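Local coordinates for HP0958 (Helicobacter pylori, PDB 3NA7), which probably acts in flagellar biogenesis as an export chaperone and post-transcriptional regulator, pairing a long coiled-coil hairpin with a zinc-ribbon domain, at residues A[58-69]-A[109-120]. Sequence-based numbering, arbitrary orientation.
Sequences LKLQVSKNEQTL and ANREIENLQNEI
Ala109 meets Leu69 where the 109-120 segment begins, the methyl CB of Ala109 lying 4.0 Å from Leu69 CB. One residue on, the amide of Asn110 reaches back to lie against both methyls of Leu69, a van der Waals contact of a polar group with apolar ones, OD1 near CD2 and ND2 near CD1. Glu112 contributes its chain, not its charge: CG rests 3.3 Å from Asn65 OD1, and no hydrogen bond joins the two residues. Ile113 is a knob among Val62, Asn65, Glu66 and Leu69. Its CG1, set anti to the carbonyl carbon (chi1 -61°), presses on Asn65 CB at 3.5 Å, CD1 runs on between Glu66 CG and Leu69 CD2, and CG2 touches Val62 CG1, the two side chains crossing at about a right angle. Leu116 answers as a knob among Leu58, Gln61, Val62 and Asn65; its CB passes Val62 CG2 at 3.5 Å, CD1 lies beside Asn65 ND2, and CD2 meets Leu58 CD2. Val62 returns the packing, wedged among Ile113, Leu116, Gln117 and Ile120, with Gln117 NE2 3.8 Å from its CG1. Farther along, the extended chain of Glu119 crosses the methyls of Leu58 nearly at right angles, and Ile120 closes the segment with CG1 on Leu58 CB and CD1 reaching Lys59 CG and Val62 CG2. Such reciprocal knobs-into-holes packing, between axes 9.4 Å apart and 164° from parallel, illustrates the antiparallel coiled-coil hairpin formed by helices 24-85 and 91-171. Asn65 puts a polar amide in this seam, yet its ND2 turns back to Gln61 O in its own helix (2.8 Å, N-H...O 161°). With no hydrogen bond crossing between the segments, their adhesion here rests on apolar side-chain fit, flanked by the carbon chains of polar residues.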
loop_
_atom_site.group_PDB
_atom_site.type_symbol
_atom_site.label_atom_id
_atom_site.label_comp_id
_atom_site.label_asym_id
_atom_site.label_seq_id
_atom_site.Cartn_x
_atom_site.Cartn_y
_atom_site.Cartn_z
ATOM N N LEU A 58 16.390 -18.068 -16.653
ATOM C CA LEU A 58 16.057 -19.246 -17.438
ATOM C C LEU A 58 16.874 -19.344 -18.718
ATOM O O LEU A 58 17.247 -20.434 -19.149
ATOM C CB LEU A 58 14.578 -19.276 -17.760
ATOM C CG LEU A 58 13.597 -19.556 -16.633
ATOM C CD1 LEU A 58 12.197 -19.222 -17.134
ATOM C CD2 LEU A 58 13.662 -21.018 -16.174
ATOM N N LYS A 59 17.144 -18.203 -19.335
ATOM C CA LYS A 59 17.900 -18.174 -20.569
ATOM C C LYS A 59 19.350 -18.570 -20.318
ATOM O O LYS A 59 19.988 -19.144 -21.201
ATOM C CB LYS A 59 17.820 -16.794 -21.232
ATOM C CG LYS A 59 16.512 -16.564 -21.992
ATOM C CD LYS A 59 16.362 -15.104 -22.407
ATOM C CE LYS A 59 14.977 -14.850 -22.974
ATOM N NZ LYS A 59 14.990 -13.579 -23.716
ATOM N N LEU A 60 19.850 -18.246 -19.119
ATOM C CA LEU A 60 21.160 -18.706 -18.650
ATOM C C LEU A 60 21.204 -20.233 -18.518
ATOM O O LEU A 60 22.177 -20.856 -18.925
ATOM C CB LEU A 60 21.541 -18.015 -17.334
ATOM C CG LEU A 60 22.878 -18.299 -16.622
ATOM C CD1 LEU A 60 24.107 -18.204 -17.545
ATOM C CD2 LEU A 60 23.041 -17.368 -15.415
ATOM N N GLN A 61 20.140 -20.829 -17.987
ATOM C CA GLN A 61 20.025 -22.285 -17.913
ATOM C C GLN A 61 19.968 -22.925 -19.283
ATOM O O GLN A 61 20.632 -23.925 -19.517
ATOM C CB GLN A 61 18.786 -22.701 -17.139
ATOM C CG GLN A 61 18.836 -22.404 -15.671
ATOM C CD GLN A 61 17.727 -23.107 -14.933
ATOM O OE1 GLN A 61 16.797 -22.475 -14.423
ATOM N NE2 GLN A 61 17.809 -24.435 -14.877
ATOM N N VAL A 62 19.153 -22.373 -20.181
ATOM C CA VAL A 62 19.145 -22.820 -21.578
ATOM C C VAL A 62 20.581 -22.887 -22.138
ATOM O O VAL A 62 20.951 -23.854 -22.786
ATOM C CB VAL A 62 18.239 -21.938 -22.482
ATOM C CG1 VAL A 62 18.476 -22.232 -23.981
ATOM C CG2 VAL A 62 16.737 -22.134 -22.109
ATOM N N SER A 63 21.382 -21.876 -21.839
ATOM C CA SER A 63 22.724 -21.753 -22.380
ATOM C C SER A 63 23.687 -22.758 -21.750
ATOM O O SER A 63 24.555 -23.309 -22.436
ATOM C CB SER A 63 23.231 -20.332 -22.177
ATOM O OG SER A 63 24.473 -20.171 -22.823
ATOM N N LYS A 64 23.516 -22.995 -20.450
ATOM C CA LYS A 64 24.313 -23.977 -19.712
ATOM C C LYS A 64 24.023 -25.387 -20.199
ATOM O O LYS A 64 24.947 -26.148 -20.497
ATOM C CB LYS A 64 24.099 -23.846 -18.202
ATOM C CG LYS A 64 24.925 -22.727 -17.578
ATOM C CD LYS A 64 24.561 -22.453 -16.113
ATOM C CE LYS A 64 25.498 -21.409 -15.508
ATOM N NZ LYS A 64 24.987 -20.802 -14.244
ATOM N N ASN A 65 22.742 -25.713 -20.314
ATOM C CA ASN A 65 22.310 -26.963 -20.920
ATOM C C ASN A 65 22.803 -27.143 -22.358
ATOM O O ASN A 65 23.033 -28.275 -22.799
ATOM C CB ASN A 65 20.779 -27.077 -20.896
ATOM C CG ASN A 65 20.237 -27.493 -19.536
ATOM O OD1 ASN A 65 20.165 -28.685 -19.217
ATOM N ND2 ASN A 65 19.836 -26.518 -18.739
ATOM N N GLU A 66 22.940 -26.041 -23.090
ATOM C CA GLU A 66 23.347 -26.087 -24.506
ATOM C C GLU A 66 24.823 -26.434 -24.671
ATOM O O GLU A 66 25.221 -27.078 -25.656
ATOM C CB GLU A 66 23.011 -24.768 -25.233
ATOM C CG GLU A 66 21.501 -24.571 -25.404
ATOM C CD GLU A 66 21.085 -23.691 -26.584
ATOM O OE1 GLU A 66 21.539 -22.519 -26.661
ATOM O OE2 GLU A 66 20.270 -24.179 -27.417
ATOM N N GLN A 67 25.618 -25.991 -23.701
ATOM C CA GLN A 67 27.043 -26.278 -23.650
ATOM C C GLN A 67 27.245 -27.770 -23.367
ATOM O O GLN A 67 28.005 -28.435 -24.078
ATOM C CB GLN A 67 27.725 -25.398 -22.594
ATOM C CG GLN A 67 29.200 -25.670 -22.393
ATOM C CD GLN A 67 30.012 -25.501 -23.664
ATOM O OE1 GLN A 67 29.877 -24.505 -24.375
ATOM N NE2 GLN A 67 30.862 -26.479 -23.954
ATOM N N THR A 68 26.527 -28.307 -22.378
ATOM C CA THR A 68 26.648 -29.733 -22.033
ATOM C C THR A 68 26.144 -30.628 -23.168
ATOM O O THR A 68 26.725 -31.679 -23.445
ATOM C CB THR A 68 25.935 -30.078 -20.714
ATOM O OG1 THR A 68 24.527 -30.020 -20.918
ATOM C CG2 THR A 68 26.318 -29.095 -19.607
ATOM N N LEU A 69 25.086 -30.196 -23.844
ATOM C CA LEU A 69 24.613 -30.872 -25.045
ATOM C C LEU A 69 25.671 -30.876 -26.169
ATOM O O LEU A 69 25.841 -31.887 -26.864
ATOM C CB LEU A 69 23.333 -30.209 -25.533
ATOM C CG LEU A 69 22.684 -30.666 -26.835
ATOM C CD1 LEU A 69 22.261 -32.137 -26.773
ATOM C CD2 LEU A 69 21.495 -29.790 -27.086
ATOM N N ALA A 109 19.077 -33.495 -22.235
ATOM C CA ALA A 109 19.410 -32.082 -22.431
ATOM C C ALA A 109 18.460 -31.404 -23.405
ATOM O O ALA A 109 18.049 -30.268 -23.168
ATOM C CB ALA A 109 20.848 -31.909 -22.883
ATOM N N ASN A 110 18.107 -32.094 -24.492
ATOM C CA ASN A 110 17.160 -31.551 -25.454
ATOM C C ASN A 110 15.795 -31.335 -24.851
ATOM O O ASN A 110 15.212 -30.271 -25.063
ATOM C CB ASN A 110 17.072 -32.392 -26.731
ATOM C CG ASN A 110 18.169 -32.052 -27.704
ATOM O OD1 ASN A 110 18.370 -30.885 -28.027
ATOM N ND2 ASN A 110 18.901 -33.059 -28.166
ATOM N N ARG A 111 15.290 -32.317 -24.103
ATOM C CA ARG A 111 14.036 -32.147 -23.357
ATOM C C ARG A 111 14.078 -30.995 -22.334
ATOM O O ARG A 111 13.111 -30.243 -22.225
ATOM C CB ARG A 111 13.572 -33.433 -22.653
ATOM C CG ARG A 111 13.470 -34.676 -23.537
ATOM C CD ARG A 111 12.691 -35.843 -22.867
ATOM N NE ARG A 111 13.435 -36.535 -21.808
ATOM C CZ ARG A 111 14.225 -37.600 -21.992
ATOM N NH1 ARG A 111 14.849 -38.153 -20.955
ATOM N NH2 ARG A 111 14.398 -38.123 -23.203
ATOM N N GLU A 112 15.158 -30.890 -21.565
ATOM C CA GLU A 112 15.287 -29.841 -20.563
ATOM C C GLU A 112 15.302 -28.449 -21.223
ATOM O O GLU A 112 14.612 -27.551 -20.780
ATOM C CB GLU A 112 16.533 -30.067 -19.662
ATOM C CG GLU A 112 16.888 -28.903 -18.691
ATOM C CD GLU A 112 15.885 -28.731 -17.560
ATOM O OE1 GLU A 112 15.974 -27.749 -16.783
ATOM O OE2 GLU A 112 14.995 -29.583 -17.431
ATOM N N ILE A 113 16.067 -28.296 -22.291
ATOM C CA ILE A 113 16.080 -27.047 -23.046
ATOM C C ILE A 113 14.700 -26.694 -23.602
ATOM O O ILE A 113 14.261 -25.549 -23.467
ATOM C CB ILE A 113 17.107 -27.086 -24.182
ATOM C CG1 ILE A 113 18.505 -27.282 -23.597
ATOM C CG2 ILE A 113 17.001 -25.794 -25.074
ATOM C CD1 ILE A 113 19.577 -27.654 -24.650
ATOM N N GLU A 114 14.018 -27.663 -24.212
ATOM C CA GLU A 114 12.670 -27.420 -24.707
ATOM C C GLU A 114 11.720 -27.002 -23.576
ATOM O O GLU A 114 10.866 -26.127 -23.768
ATOM C CB GLU A 114 12.135 -28.646 -25.432
ATOM C CG GLU A 114 10.804 -28.453 -26.165
ATOM C CD GLU A 114 10.386 -29.693 -26.947
ATOM O OE1 GLU A 114 11.271 -30.320 -27.584
ATOM O OE2 GLU A 114 9.173 -30.034 -26.932
ATOM N N ASN A 115 11.871 -27.618 -22.401
ATOM C CA ASN A 115 11.052 -27.268 -21.235
ATOM C C ASN A 115 11.283 -25.839 -20.750
ATOM O O ASN A 115 10.325 -25.132 -20.400
ATOM C CB ASN A 115 11.280 -28.251 -20.077
ATOM C CG ASN A 115 10.443 -29.510 -20.204
ATOM O OD1 ASN A 115 9.407 -29.518 -20.879
ATOM N ND2 ASN A 115 10.886 -30.590 -19.543
ATOM N N LEU A 116 12.555 -25.438 -20.707
ATOM C CA LEU A 116 12.917 -24.104 -20.268
ATOM C C LEU A 116 12.366 -23.071 -21.257
ATOM O O LEU A 116 11.755 -22.085 -20.853
ATOM C CB LEU A 116 14.441 -23.961 -20.120
ATOM C CG LEU A 116 15.152 -24.776 -19.030
ATOM C CD1 LEU A 116 16.640 -24.987 -19.332
ATOM C CD2 LEU A 116 14.935 -24.176 -17.635
ATOM N N GLN A 117 12.588 -23.312 -22.551
ATOM C CA GLN A 117 12.059 -22.458 -23.598
ATOM C C GLN A 117 10.541 -22.310 -23.504
ATOM O O GLN A 117 10.030 -21.208 -23.695
ATOM C CB GLN A 117 12.514 -22.921 -24.982
ATOM C CG GLN A 117 13.810 -22.237 -25.357
ATOM C CD GLN A 117 14.613 -22.953 -26.405
ATOM O OE1 GLN A 117 14.160 -23.931 -26.996
ATOM N NE2 GLN A 117 15.824 -22.451 -26.659
ATOM N N ASN A 118 9.835 -23.393 -23.181
ATOM C CA ASN A 118 8.392 -23.311 -22.937
ATOM C C ASN A 118 8.026 -22.406 -21.767
ATOM O O ASN A 118 7.059 -21.666 -21.854
ATOM C CB ASN A 118 7.728 -24.688 -22.780
ATOM C CG ASN A 118 7.568 -25.422 -24.114
ATOM O OD1 ASN A 118 7.682 -24.816 -25.182
ATOM N ND2 ASN A 118 7.300 -26.738 -24.058
ATOM N N GLU A 119 8.798 -22.460 -20.682
ATOM C CA GLU A 119 8.534 -21.629 -19.507
ATOM C C GLU A 119 8.794 -20.158 -19.873
ATOM O O GLU A 119 8.004 -19.289 -19.526
ATOM C CB GLU A 119 9.420 -22.075 -18.340
ATOM C CG GLU A 119 8.972 -21.650 -16.955
ATOM C CD GLU A 119 9.792 -22.306 -15.830
ATOM O OE1 GLU A 119 9.789 -21.756 -14.701
ATOM O OE2 GLU A 119 10.436 -23.365 -16.063
ATOM N N ILE A 120 9.884 -19.906 -20.597
ATOM C CA ILE A 120 10.227 -18.578 -21.070
ATOM C C ILE A 120 9.054 -17.982 -21.865
ATOM O O ILE A 120 8.591 -16.872 -21.564
ATOM C CB ILE A 120 11.496 -18.609 -21.927
ATOM C CG1 ILE A 120 12.732 -18.816 -21.061
ATOM C CG2 ILE A 120 11.662 -17.306 -22.775
ATOM C CD1 ILE A 120 13.951 -19.314 -21.862
#